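Long-range contacts in probable quinone reductase Qor (NADPH:quinone reductase) (Zeta-crystallin homolog protein) (PDB 4RVU), which binds NADPH and probably catalyses the transfer of electrons from it to quinones: residues 222-227 with 247-252; 228-233 with 257-262; 31-36 with 103-108; 89-94 with 109-114. One frame throughout, in Å; residues are numbered along the deposited sequence.

Interaction 1: residues 222-227 with 247-252; sequences DGVGAT and AASGPV. With NDP (NADPH dihydro-nicotinamide-adenine-dinucleotide phosphate), chain E.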
loop_
_atom_site.group_PDB
_atom_site.type_symbol
_atom_site.label_atom_id
_atom_site.label_comp_id
_atom_site.label_asym_id
_atom_site.label_seq_id
_atom_site.Cartn_x
_atom_site.Cartn_y
_atom_site.Cartn_z
ATOM N N ASP A 222 -9.826 6.338 -5.256
ATOM C CA ASP A 222 -11.193 5.996 -4.856
ATOM C C ASP A 222 -11.611 6.788 -3.625
ATOM O O ASP A 222 -11.136 6.536 -2.505
ATOM C CB ASP A 222 -11.301 4.477 -4.618
ATOM C CG ASP A 222 -12.726 4.013 -4.327
ATOM O OD1 ASP A 222 -13.500 4.744 -3.676
ATOM O OD2 ASP A 222 -13.072 2.882 -4.728
ATOM N N GLY A 223 -12.495 7.763 -3.831
ATOM C CA GLY A 223 -13.005 8.570 -2.731
ATOM C C GLY A 223 -14.444 8.222 -2.390
ATOM O O GLY A 223 -15.108 8.928 -1.627
ATOM N N VAL A 224 -14.920 7.117 -2.957
ATOM C CA VAL A 224 -16.320 6.718 -2.838
ATOM C C VAL A 224 -16.494 5.575 -1.833
ATOM O O VAL A 224 -17.476 5.530 -1.085
ATOM C CB VAL A 224 -16.870 6.330 -4.221
ATOM C CG1 VAL A 224 -18.258 5.712 -4.103
ATOM C CG2 VAL A 224 -16.896 7.560 -5.135
ATOM N N GLY A 225 -15.536 4.653 -1.801
ATOM C CA GLY A 225 -15.537 3.646 -0.754
ATOM C C GLY A 225 -16.422 2.442 -1.013
ATOM O O GLY A 225 -16.177 1.677 -1.943
ATOM N N ALA A 226 -17.446 2.265 -0.183
ATOM C CA ALA A 226 -18.209 1.007 -0.153
ATOM C C ALA A 226 -18.690 0.485 -1.508
ATOM O O ALA A 226 -18.531 -0.697 -1.809
ATOM C CB ALA A 226 -19.371 1.112 0.829
ATOM N N THR A 227 -19.264 1.354 -2.334
ATOM C CA THR A 227 -19.878 0.915 -3.597
ATOM C C THR A 227 -18.914 0.739 -4.777
ATOM O O THR A 227 -19.296 0.227 -5.834
ATOM C CB THR A 227 -21.023 1.858 -4.026
ATOM O OG1 THR A 227 -20.496 3.168 -4.259
ATOM C CG2 THR A 227 -22.076 1.932 -2.944
ATOM N N ALA A 247 -14.811 7.873 1.593
ATOM C CA ALA A 247 -15.860 6.887 1.820
ATOM C C ALA A 247 -17.244 7.510 1.664
ATOM O O ALA A 247 -18.118 7.295 2.500
ATOM C CB ALA A 247 -15.716 6.294 3.212
ATOM N N ALA A 248 -17.437 8.286 0.604
ATOM C CA ALA A 248 -18.695 9.007 0.394
ATOM C C ALA A 248 -19.935 8.102 0.384
ATOM O O ALA A 248 -20.993 8.478 0.895
ATOM C CB ALA A 248 -18.623 9.821 -0.888
ATOM N N SER A 249 -19.808 6.922 -0.212
ATOM C CA SER A 249 -20.925 5.976 -0.277
ATOM C C SER A 249 -21.042 5.128 0.985
ATOM O O SER A 249 -21.975 4.330 1.120
ATOM C CB SER A 249 -20.789 5.049 -1.486
ATOM O OG SER A 249 -19.791 4.067 -1.258
ATOM N N GLY A 250 -20.100 5.296 1.912
ATOM C CA GLY A 250 -20.068 4.463 3.103
ATOM C C GLY A 250 -18.722 3.785 3.259
ATOM O O GLY A 250 -17.945 3.714 2.308
ATOM N N PRO A 251 -18.441 3.272 4.462
ATOM C CA PRO A 251 -17.129 2.687 4.765
ATOM C C PRO A 251 -16.863 1.383 4.011
ATOM O O PRO A 251 -17.792 0.612 3.756
ATOM C CB PRO A 251 -17.211 2.426 6.271
ATOM C CG PRO A 251 -18.682 2.174 6.521
ATOM C CD PRO A 251 -19.390 3.129 5.584
ATOM N N VAL A 252 -15.600 1.157 3.650
ATOM C CA VAL A 252 -15.169 -0.087 3.018
ATOM C C VAL A 252 -15.008 -1.186 4.073
ATOM O O VAL A 252 -14.287 -1.002 5.059
ATOM C CB VAL A 252 -13.829 0.101 2.271
ATOM C CG1 VAL A 252 -13.352 -1.216 1.692
ATOM C CG2 VAL A 252 -13.978 1.143 1.169
HETATM P PA NDP E . -17.325 15.384 -3.641
HETATM O O1A NDP E . -17.510 16.793 -4.126
HETATM O O2A NDP E . -16.528 14.416 -4.467
HETATM O O5B NDP E . -18.772 14.745 -3.355
HETATM C C5B NDP E . -18.913 13.342 -3.163
HETATM C C4B NDP E . -19.238 12.717 -4.509
HETATM O O4B NDP E . -19.108 11.295 -4.464
HETATM C C3B NDP E . -20.677 12.984 -4.912
HETATM O O3B NDP E . -20.807 14.213 -5.628
HETATM C C2B NDP E . -21.026 11.787 -5.773
HETATM O O2B NDP E . -20.857 12.090 -7.151
HETATM C C1B NDP E . -20.052 10.697 -5.352
HETATM N N9A NDP E . -20.839 9.645 -4.669
HETATM C C8A NDP E . -20.944 8.364 -5.058
HETATM N N7A NDP E . -21.756 7.668 -4.227
HETATM C C5A NDP E . -22.195 8.518 -3.285
HETATM C C6A NDP E . -23.085 8.436 -2.105
HETATM N N6A NDP E . -23.679 7.271 -1.765
HETATM N N1A NDP E . -23.282 9.560 -1.385
HETATM C C2A NDP E . -22.694 10.722 -1.719
HETATM N N3A NDP E . -21.878 10.869 -2.774
HETATM C C4A NDP E . -21.591 9.823 -3.582
HETATM O O3 NDP E . -16.709 15.444 -2.163
HETATM P PN NDP E . -15.257 16.065 -1.875
HETATM O O1N NDP E . -14.652 16.509 -3.179
HETATM O O2N NDP E . -15.394 17.026 -0.724
HETATM O O5D NDP E . -14.438 14.786 -1.355
HETATM C C5D NDP E . -14.280 13.640 -2.188
HETATM C C4D NDP E . -13.977 12.420 -1.331
HETATM O O4D NDP E . -12.627 12.473 -0.874
HETATM C C3D NDP E . -14.847 12.391 -0.092
HETATM O O3D NDP E . -15.203 11.034 0.168
HETATM C C2D NDP E . -13.955 12.896 1.021
HETATM O O2D NDP E . -14.311 12.283 2.261
HETATM C C1D NDP E . -12.575 12.462 0.553
HETATM N N1N NDP E . -11.485 13.337 0.986
HETATM C C2N NDP E . -10.416 12.778 1.556
HETATM C C3N NDP E . -9.330 13.529 1.980
HETATM C C7N NDP E . -8.165 12.835 2.619
HETATM O O7N NDP E . -7.183 13.485 2.931
HETATM N N7N NDP E . -8.234 11.520 2.819
HETATM C C4N NDP E . -9.307 15.029 1.803
HETATM C C5N NDP E . -10.523 15.511 1.160
HETATM C C6N NDP E . -11.550 14.656 0.776
HETATM P P2B NDP E . -21.469 11.129 -8.286
HETATM O O1X NDP E . -21.911 9.906 -7.533
HETATM O O2X NDP E . -22.597 11.924 -8.877
HETATM O O3X NDP E . -20.330 10.905 -9.237
#
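S249 is turned into the loop 222-227, and its hydroxyl carries most of the side-chain contact. OG sits between its own backbone N and carbonyl carbon (chi1 75°), which points it at the V224 carbonyl. It donates to V224 O over 2.7 Å, coming from above the carbonyl plane. The S249 backbone N reaches the same V224 O at 2.9 Å, in the plane and on a lone pair, so two donors from one residue grip this oxygen. OG also accepts from T227 N at 3.0 Å. CB of V224 is directed away from 247-252, yet CG1 lies 3.6 Å from S249 OG. CG2 of V252 rests on the backbone of G225, 3.5 Å from its CA. G225 has no side chain, and its CA comes 4.2 Å from A247 CA. A226 N donates to G250 O, which lies in the turn A247 to G250. D222 holds the first loop in shape from within: its OD1 accepts from V224 N and G225 N, an Asx motif. G223 O accepts from A248 N. O3D of NADPH donates to G223 O at 2.8 Å. S249 CA approaches the adenine amino atom N6A at 3.4 Å. The two loops follow neighbouring parallel strands, 217-222 and 240-244. This is the cofactor-binding edge of a Rossmann-type domain, where loops at the strand ends line the NADPH pocket.

Interaction 2: residues 228-233 with 257-262; sequences TFDASL and PQRLNA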
loop_
_atom_site.group_PDB
_atom_site.type_symbol
_atom_site.label_atom_id
_atom_site.label_comp_id
_atom_site.label_asym_id
_atom_site.label_seq_id
_atom_site.Cartn_x
_atom_site.Cartn_y
_atom_site.Cartn_z
ATOM N N THR A 228 -17.662 1.139 -4.592
ATOM C CA THR A 228 -16.717 1.109 -5.694
ATOM C C THR A 228 -15.452 0.304 -5.392
ATOM O O THR A 228 -14.712 -0.018 -6.315
ATOM C CB THR A 228 -16.292 2.523 -6.091
ATOM O OG1 THR A 228 -15.832 3.221 -4.926
ATOM C CG2 THR A 228 -17.469 3.288 -6.710
ATOM N N PHE A 229 -15.193 0.013 -4.119
ATOM C CA PHE A 229 -13.917 -0.601 -3.729
ATOM C C PHE A 229 -13.601 -1.900 -4.482
ATOM O O PHE A 229 -12.501 -2.052 -5.034
ATOM C CB PHE A 229 -13.829 -0.843 -2.218
ATOM C CG PHE A 229 -12.483 -1.344 -1.782
ATOM C CD1 PHE A 229 -12.221 -2.707 -1.731
ATOM C CD2 PHE A 229 -11.464 -0.454 -1.467
ATOM C CE1 PHE A 229 -10.981 -3.180 -1.352
ATOM C CE2 PHE A 229 -10.208 -0.922 -1.083
ATOM C CZ PHE A 229 -9.973 -2.295 -1.027
ATOM N N ASP A 230 -14.542 -2.845 -4.491
ATOM C CA ASP A 230 -14.294 -4.119 -5.158
ATOM C C ASP A 230 -13.931 -3.922 -6.627
ATOM O O ASP A 230 -13.023 -4.575 -7.144
ATOM C CB ASP A 230 -15.501 -5.053 -5.021
ATOM C CG ASP A 230 -15.773 -5.439 -3.581
ATOM O OD1 ASP A 230 -14.954 -5.086 -2.707
ATOM O OD2 ASP A 230 -16.805 -6.100 -3.319
ATOM N N ALA A 231 -14.637 -3.007 -7.291
ATOM C CA ALA A 231 -14.358 -2.682 -8.679
ATOM C C ALA A 231 -12.997 -2.007 -8.855
ATOM O O ALA A 231 -12.269 -2.308 -9.804
ATOM C CB ALA A 231 -15.466 -1.815 -9.251
ATOM N N SER A 232 -12.664 -1.083 -7.955
ATOM C CA SER A 232 -11.356 -0.431 -7.983
ATOM C C SER A 232 -10.244 -1.466 -7.884
ATOM O O SER A 232 -9.294 -1.458 -8.674
ATOM C CB SER A 232 -11.219 0.545 -6.816
ATOM O OG SER A 232 -12.128 1.625 -6.944
ATOM N N LEU A 233 -10.365 -2.345 -6.903
ATOM C CA LEU A 233 -9.347 -3.375 -6.686
ATOM C C LEU A 233 -9.192 -4.272 -7.923
ATOM O O LEU A 233 -8.075 -4.614 -8.327
ATOM C CB LEU A 233 -9.683 -4.200 -5.439
ATOM C CG LEU A 233 -8.694 -5.321 -5.092
ATOM C CD1 LEU A 233 -7.333 -4.721 -4.825
ATOM C CD2 LEU A 233 -9.154 -6.125 -3.893
ATOM N N PRO A 257 -6.211 -9.392 3.130
ATOM C CA PRO A 257 -4.991 -8.984 2.425
ATOM C C PRO A 257 -4.672 -9.865 1.228
ATOM O O PRO A 257 -4.052 -9.385 0.279
ATOM C CB PRO A 257 -3.906 -9.129 3.497
ATOM C CG PRO A 257 -4.634 -8.889 4.779
ATOM C CD PRO A 257 -5.974 -9.550 4.580
ATOM N N GLN A 258 -5.094 -11.127 1.251
ATOM C CA GLN A 258 -4.860 -12.000 0.097
ATOM C C GLN A 258 -5.591 -11.536 -1.161
ATOM O O GLN A 258 -5.234 -11.938 -2.274
ATOM C CB GLN A 258 -5.182 -13.468 0.418
ATOM C CG GLN A 258 -4.150 -14.128 1.349
ATOM C CD GLN A 258 -2.875 -14.542 0.628
ATOM O OE1 GLN A 258 -2.615 -14.121 -0.499
ATOM N NE2 GLN A 258 -2.079 -15.393 1.276
ATOM N N ARG A 259 -6.609 -10.695 -0.997
ATOM C CA ARG A 259 -7.231 -10.078 -2.162
ATOM C C ARG A 259 -6.226 -9.215 -2.911
ATOM O O ARG A 259 -6.306 -9.089 -4.131
ATOM C CB ARG A 259 -8.465 -9.254 -1.767
ATOM C CG ARG A 259 -9.621 -10.119 -1.260
ATOM C CD ARG A 259 -10.753 -9.269 -0.706
ATOM N NE ARG A 259 -11.338 -8.421 -1.739
ATOM C CZ ARG A 259 -12.139 -7.388 -1.493
ATOM N NH1 ARG A 259 -12.456 -7.073 -0.245
ATOM N NH2 ARG A 259 -12.617 -6.666 -2.492
ATOM N N LEU A 260 -5.279 -8.621 -2.188
ATOM C CA LEU A 260 -4.290 -7.741 -2.817
ATOM C C LEU A 260 -3.298 -8.555 -3.642
ATOM O O LEU A 260 -2.748 -8.080 -4.636
ATOM C CB LEU A 260 -3.552 -6.908 -1.763
ATOM C CG LEU A 260 -4.388 -6.108 -0.767
ATOM C CD1 LEU A 260 -3.487 -5.322 0.192
ATOM C CD2 LEU A 260 -5.348 -5.151 -1.489
ATOM N N ASN A 261 -3.079 -9.797 -3.213
ATOM C CA ASN A 261 -2.241 -10.737 -3.927
ATOM C C ASN A 261 -2.935 -11.124 -5.234
ATOM O O ASN A 261 -2.403 -10.915 -6.310
ATOM C CB ASN A 261 -1.998 -11.954 -3.020
ATOM C CG ASN A 261 -1.121 -13.020 -3.659
ATOM O OD1 ASN A 261 -0.729 -12.926 -4.827
ATOM N ND2 ASN A 261 -0.813 -14.058 -2.886
ATOM N N ALA A 262 -4.144 -11.662 -5.124
ATOM C CA ALA A 262 -4.912 -12.088 -6.285
ATOM C C ALA A 262 -5.095 -10.967 -7.313
ATOM O O ALA A 262 -5.093 -11.212 -8.522
ATOM C CB ALA A 262 -6.258 -12.643 -5.841
HETATM O O HOH W 1 -12.463 -6.913 -5.720
#
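R259 reaches from helix 258-262 to D230 on helix 229-234 and forms the salt bridge of this contact. NH2 donates to D230 OD1 at 2.8 Å, with a bent N-H...O angle of 144°. It comes from above the carboxylate plane, and the two flat groups are turned 83° apart. The pair is therefore a single-point contact. A bend in the arginine chain at chi3 (63°) accompanies this reach. A water adds a second link, donating to D230 O and accepting from R259 NH2.

The remaining contacts involve carbon. R259 NH2 lies at the edge of the F229 ring, near its plane, 4.0 Å from CE1. CD2 of L233 touches the arginine chain, 3.8 Å from both R259 CB and NE. The other methyl, CD1, meets L260 CD2 at 3.9 Å, and these leucines cross at about a right angle. The axes of 229-233 and 258-262 come no closer than 11.5 Å, a distance bridged by R259 and the leucines. F229 and L260 both pack on L268 of strand 267-269. Helix 258-262 also meets the second subunit, where Q258 NE2 bonds to Y55 OH of that chain. The arrangement joins two helices beside the parallel sheet of the Rossmann-type domain, one of them in the dimer contact.

Interaction 3: residues 31-36 with 103-108; sequences HGELLI and FCTAPA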
loop_
_atom_site.group_PDB
_atom_site.type_symbol
_atom_site.label_atom_id
_atom_site.label_comp_id
_atom_site.label_asym_id
_atom_site.label_seq_id
_atom_site.Cartn_x
_atom_site.Cartn_y
_atom_site.Cartn_z
ATOM N N HIS A 31 -1.637 30.659 20.757
ATOM C CA HIS A 31 -0.264 30.598 20.278
ATOM C C HIS A 31 -0.173 29.880 18.927
ATOM O O HIS A 31 -0.763 28.812 18.741
ATOM C CB HIS A 31 0.632 29.913 21.317
ATOM C CG HIS A 31 0.763 30.686 22.592
ATOM N ND1 HIS A 31 1.035 30.088 23.806
ATOM C CD2 HIS A 31 0.665 32.013 22.841
ATOM C CE1 HIS A 31 1.096 31.013 24.745
ATOM N NE2 HIS A 31 0.876 32.191 24.187
ATOM N N GLY A 32 0.551 30.484 17.986
ATOM C CA GLY A 32 0.715 29.912 16.656
ATOM C C GLY A 32 -0.470 30.127 15.718
ATOM O O GLY A 32 -0.438 29.691 14.557
ATOM N N GLU A 33 -1.511 30.800 16.207
ATOM C CA GLU A 33 -2.752 30.957 15.439
ATOM C C GLU A 33 -2.991 32.340 14.851
ATOM O O GLU A 33 -2.524 33.354 15.371
ATOM C CB GLU A 33 -3.963 30.559 16.288
ATOM C CG GLU A 33 -3.958 29.099 16.701
ATOM C CD GLU A 33 -5.191 28.705 17.486
ATOM O OE1 GLU A 33 -5.835 29.596 18.070
ATOM O OE2 GLU A 33 -5.507 27.495 17.526
ATOM N N LEU A 34 -3.735 32.354 13.748
ATOM C CA LEU A 34 -4.229 33.583 13.146
ATOM C C LEU A 34 -5.720 33.625 13.401
ATOM O O LEU A 34 -6.353 32.575 13.525
ATOM C CB LEU A 34 -3.990 33.544 11.638
ATOM C CG LEU A 34 -2.557 33.338 11.176
ATOM C CD1 LEU A 34 -2.529 32.933 9.705
ATOM C CD2 LEU A 34 -1.790 34.614 11.396
ATOM N N LEU A 35 -6.287 34.828 13.486
ATOM C CA LEU A 35 -7.733 34.982 13.523
ATOM C C LEU A 35 -8.146 35.454 12.134
ATOM O O LEU A 35 -7.646 36.467 11.651
ATOM C CB LEU A 35 -8.133 36.022 14.567
ATOM C CG LEU A 35 -9.612 36.412 14.600
ATOM C CD1 LEU A 35 -10.450 35.255 15.114
ATOM C CD2 LEU A 35 -9.819 37.660 15.455
ATOM N N ILE A 36 -9.011 34.692 11.473
ATOM C CA ILE A 36 -9.379 34.977 10.097
ATOM C C ILE A 36 -10.818 35.473 10.047
ATOM O O ILE A 36 -11.711 34.845 10.614
ATOM C CB ILE A 36 -9.220 33.707 9.224
ATOM C CG1 ILE A 36 -7.748 33.270 9.207
ATOM C CG2 ILE A 36 -9.749 33.934 7.808
ATOM C CD1 ILE A 36 -7.489 31.945 8.528
ATOM N N PHE A 103 -15.833 34.351 11.863
ATOM C CA PHE A 103 -14.442 34.406 12.296
ATOM C C PHE A 103 -14.026 33.043 12.819
ATOM O O PHE A 103 -14.813 32.363 13.493
ATOM C CB PHE A 103 -14.263 35.424 13.431
ATOM C CG PHE A 103 -14.571 36.846 13.040
ATOM C CD1 PHE A 103 -15.875 37.328 13.089
ATOM C CD2 PHE A 103 -13.550 37.710 12.660
ATOM C CE1 PHE A 103 -16.156 38.642 12.742
ATOM C CE2 PHE A 103 -13.822 39.030 12.317
ATOM C CZ PHE A 103 -15.130 39.492 12.352
ATOM N N CYS A 104 -12.799 32.636 12.506
ATOM C CA CYS A 104 -12.259 31.390 13.042
ATOM C C CYS A 104 -10.756 31.520 13.222
ATOM O O CYS A 104 -10.161 32.534 12.844
ATOM C CB CYS A 104 -12.581 30.207 12.118
ATOM S SG CYS A 104 -11.687 30.215 10.529
ATOM N N THR A 105 -10.144 30.492 13.802
ATOM C CA THR A 105 -8.699 30.482 13.993
ATOM C C THR A 105 -8.077 29.407 13.126
ATOM O O THR A 105 -8.728 28.412 12.807
ATOM C CB THR A 105 -8.322 30.186 15.451
ATOM O OG1 THR A 105 -8.846 28.903 15.815
ATOM C CG2 THR A 105 -8.880 31.256 16.381
ATOM N N ALA A 106 -6.806 29.592 12.764
ATOM C CA ALA A 106 -6.062 28.557 12.054
ATOM C C ALA A 106 -4.579 28.671 12.381
ATOM O O ALA A 106 -4.081 29.774 12.609
ATOM C CB ALA A 106 -6.297 28.648 10.537
ATOM N N PRO A 107 -3.865 27.535 12.399
ATOM C CA PRO A 107 -2.419 27.623 12.648
ATOM C C PRO A 107 -1.757 28.363 11.498
ATOM O O PRO A 107 -2.016 28.014 10.345
ATOM C CB PRO A 107 -1.955 26.158 12.628
ATOM C CG PRO A 107 -3.217 25.314 12.684
ATOM C CD PRO A 107 -4.299 26.163 12.074
ATOM N N ALA A 108 -0.922 29.353 11.799
ATOM C CA ALA A 108 -0.197 30.086 10.765
ATOM C C ALA A 108 0.626 29.173 9.844
ATOM O O ALA A 108 0.735 29.436 8.651
ATOM C CB ALA A 108 0.693 31.154 11.400
HETATM O O HOH W 2 -6.827 26.963 15.159
#
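L34 and A106 form a hydrogen-bonded pair between antiparallel strands 33-38 and 103-107. L34 N donates to A106 O at 2.8 Å, and A106 N returns a bond to L34 O. I36 and C104 repeat the pattern, with I36 N to C104 O at 2.8 Å. A108 N closes the ladder beyond the strand by donating to G32 O at 2.8 Å. CA-H...O contacts fill the spaces between, such as T105 CA to L34 O at 3.2 Å.

These strands belong to the mixed sheet that includes the GroES-like region of the alcohol dehydrogenase family. On its other edge strand 33-38 pairs with strand 67-74.

Apolar contacts lie on both faces. On the face of L34, A106 and I36, CD1 of I36 meets A106 CB at 4.0 Å. CG of L34 lies 3.9 Å from A108 CB. On the face of L35 and T105, L35 CG is anti to its backbone N (chi1 173°), and CD1 reaches F103 CB at 4.2 Å.

The polar side-chain link is indirect. A water donates to E33 OE2 at 2.8 Å and is also hydrogen-bonded to T105 OG1. The other oxygen, E33 OE1, accepts from G30 N.

Interaction 4: residues 89-94 with 109-114; sequences DRVVSA and SLTAKV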
loop_
_atom_site.group_PDB
_atom_site.type_symbol
_atom_site.label_atom_id
_atom_site.label_comp_id
_atom_site.label_asym_id
_atom_site.label_seq_id
_atom_site.Cartn_x
_atom_site.Cartn_y
_atom_site.Cartn_z
ATOM N N ASP A 89 -3.706 40.503 5.538
ATOM C CA ASP A 89 -3.447 39.571 4.437
ATOM C C ASP A 89 -4.664 38.693 4.144
ATOM O O ASP A 89 -5.369 38.275 5.073
ATOM C CB ASP A 89 -2.241 38.663 4.741
ATOM C CG ASP A 89 -0.904 39.376 4.611
ATOM O OD1 ASP A 89 -0.865 40.502 4.080
ATOM O OD2 ASP A 89 0.121 38.793 5.031
ATOM N N ARG A 90 -4.896 38.418 2.857
ATOM C CA ARG A 90 -5.898 37.444 2.427
ATOM C C ARG A 90 -5.236 36.078 2.499
ATOM O O ARG A 90 -4.165 35.874 1.914
ATOM C CB ARG A 90 -6.340 37.694 0.983
ATOM C CG ARG A 90 -7.210 38.913 0.771
ATOM C CD ARG A 90 -7.396 39.171 -0.735
ATOM N NE ARG A 90 -8.265 38.171 -1.321
ATOM C CZ ARG A 90 -7.994 37.462 -2.414
ATOM N NH1 ARG A 90 -6.865 37.648 -3.099
ATOM N NH2 ARG A 90 -8.870 36.566 -2.827
ATOM N N VAL A 91 -5.857 35.153 3.219
ATOM C CA VAL A 91 -5.217 33.864 3.475
ATOM C C VAL A 91 -6.217 32.730 3.356
ATOM O O VAL A 91 -7.426 32.958 3.356
ATOM C CB VAL A 91 -4.551 33.816 4.863
ATOM C CG1 VAL A 91 -3.391 34.808 4.954
ATOM C CG2 VAL A 91 -5.578 34.043 5.971
ATOM N N VAL A 92 -5.720 31.507 3.253
ATOM C CA VAL A 92 -6.602 30.361 3.161
ATOM C C VAL A 92 -5.972 29.194 3.916
ATOM O O VAL A 92 -4.755 29.021 3.903
ATOM C CB VAL A 92 -6.930 30.013 1.683
ATOM C CG1 VAL A 92 -5.663 29.698 0.889
ATOM C CG2 VAL A 92 -7.936 28.865 1.595
ATOM N N SER A 93 -6.806 28.429 4.611
ATOM C CA SER A 93 -6.328 27.273 5.368
ATOM C C SER A 93 -7.325 26.152 5.233
ATOM O O SER A 93 -8.523 26.387 5.037
ATOM C CB SER A 93 -6.149 27.629 6.845
ATOM O OG SER A 93 -5.574 26.545 7.578
ATOM N N ALA A 94 -6.819 24.925 5.325
ATOM C CA ALA A 94 -7.644 23.727 5.315
ATOM C C ALA A 94 -7.583 23.081 6.697
ATOM O O ALA A 94 -8.061 21.963 6.883
ATOM C CB ALA A 94 -7.119 22.746 4.276
ATOM N N SER A 109 1.202 28.112 10.399
ATOM C CA SER A 109 2.051 27.212 9.619
ATOM C C SER A 109 1.266 26.394 8.580
ATOM O O SER A 109 1.850 25.845 7.638
ATOM C CB SER A 109 2.818 26.266 10.546
ATOM O OG SER A 109 1.918 25.489 11.313
ATOM N N LEU A 110 -0.050 26.302 8.763
ATOM C CA LEU A 110 -0.919 25.589 7.827
ATOM C C LEU A 110 -1.910 26.548 7.169
ATOM O O LEU A 110 -3.055 26.184 6.885
ATOM C CB LEU A 110 -1.664 24.455 8.542
ATOM C CG LEU A 110 -0.766 23.414 9.220
ATOM C CD1 LEU A 110 -1.627 22.376 9.877
ATOM C CD2 LEU A 110 0.189 22.765 8.235
ATOM N N THR A 111 -1.454 27.779 6.950
ATOM C CA THR A 111 -2.239 28.806 6.274
ATOM C C THR A 111 -1.386 29.385 5.152
ATOM O O THR A 111 -0.204 29.674 5.353
ATOM C CB THR A 111 -2.629 29.931 7.250
ATOM O OG1 THR A 111 -3.439 29.391 8.303
ATOM C CG2 THR A 111 -3.418 31.017 6.531
ATOM N N ALA A 112 -1.983 29.575 3.979
ATOM C CA ALA A 112 -1.259 30.146 2.844
ATOM C C ALA A 112 -1.828 31.501 2.469
ATOM O O ALA A 112 -3.044 31.718 2.555
ATOM C CB ALA A 112 -1.333 29.209 1.641
ATOM N N LYS A 113 -0.953 32.407 2.037
ATOM C CA LYS A 113 -1.406 33.662 1.441
ATOM C C LYS A 113 -2.046 33.374 0.103
ATOM O O LYS A 113 -1.528 32.573 -0.671
ATOM C CB LYS A 113 -0.231 34.626 1.237
ATOM C CG LYS A 113 0.332 35.222 2.527
ATOM C CD LYS A 113 1.573 36.075 2.242
ATOM C CE LYS A 113 2.156 36.669 3.521
ATOM N NZ LYS A 113 3.318 37.573 3.256
ATOM N N VAL A 114 -3.170 34.028 -0.176
ATOM C CA VAL A 114 -3.851 33.874 -1.451
ATOM C C VAL A 114 -3.238 34.861 -2.445
ATOM O O VAL A 114 -3.018 36.020 -2.103
ATOM C CB VAL A 114 -5.361 34.141 -1.294
ATOM C CG1 VAL A 114 -6.092 33.951 -2.617
ATOM C CG2 VAL A 114 -5.942 33.210 -0.220
HETATM O O HOH W 3 2.428 39.981 5.126
HETATM O O HOH W 4 -4.180 38.599 -2.125
HETATM O O HOH W 5 -4.181 23.864 5.827
#
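S93 OG donates to L110 O at 2.6 Å, the shortest direct bond between the two segments, from above the carbonyl plane. With OG anti to the backbone N, chi1 -175° turns the hydroxyl toward the L110 carbonyl. A water donates to the same L110 O and accepts from A94 N. Along the strands, V92 and A112 exchange two backbone bonds, each 2.8 Å. V114 N adds a third to R90 O.

Strands 90-93 and 111-113 run antiparallel and sit in the mixed sheet that includes the GroES-like region, where strand 90-93 also pairs with strand 67-74.

The charged side chains lie at one end. D89 OD2 and K113 NZ make a long salt bridge, 3.9 Å apart. A water joins them, donating to OD2, which also accepts from S86 N, and accepting from NZ. V114 CB lies over one face of the R90 guanidinium, toward its rim, and V114 CG1 is 3.8 Å from R90 NH1. NH2 of R90 donates to V118 O, which would limit its rotation. A further water accepts from R90 NH1 and donates to V114 O.

Packing completes the contact. On the face of V91 and T111, V91 CB and T111 CG2 are tight at 3.4 Å, while T111 OG1 bonds away to P107 O. V92 CG1 meets V114 CG2 at 3.7 Å, the two side chains crossing at about a right angle. Helix 120-140 packs L127 on V92 and A123 on V114, and helix 280-295 places F291 on V92 and F283 on A112.

Overall arrangement
The four contacts fall into two groups on opposite sides of the chain's centre. Interactions 3 and 4 come first along the chain, in the GroES-like domain. Their centres are 10 Å apart, their segments alternate, and they share one mixed sheet. L34, I36 and A106 of interaction 3 pack on V91, S93 and T111 of interaction 4. Interactions 1 and 2 follow in the Rossmann-type domain. Their centres are 14 Å apart and their segments also alternate. D222 of interaction 1 bonds to T228 and S232 of interaction 2, tying the loop 222-227 to helix 229-234. Between interactions 1 and 4 the nearest atoms are about 16 Å apart. Interaction 1 lines the NADPH pocket, interaction 2 packs behind it, and interactions 3 and 4 build the GroES-like part.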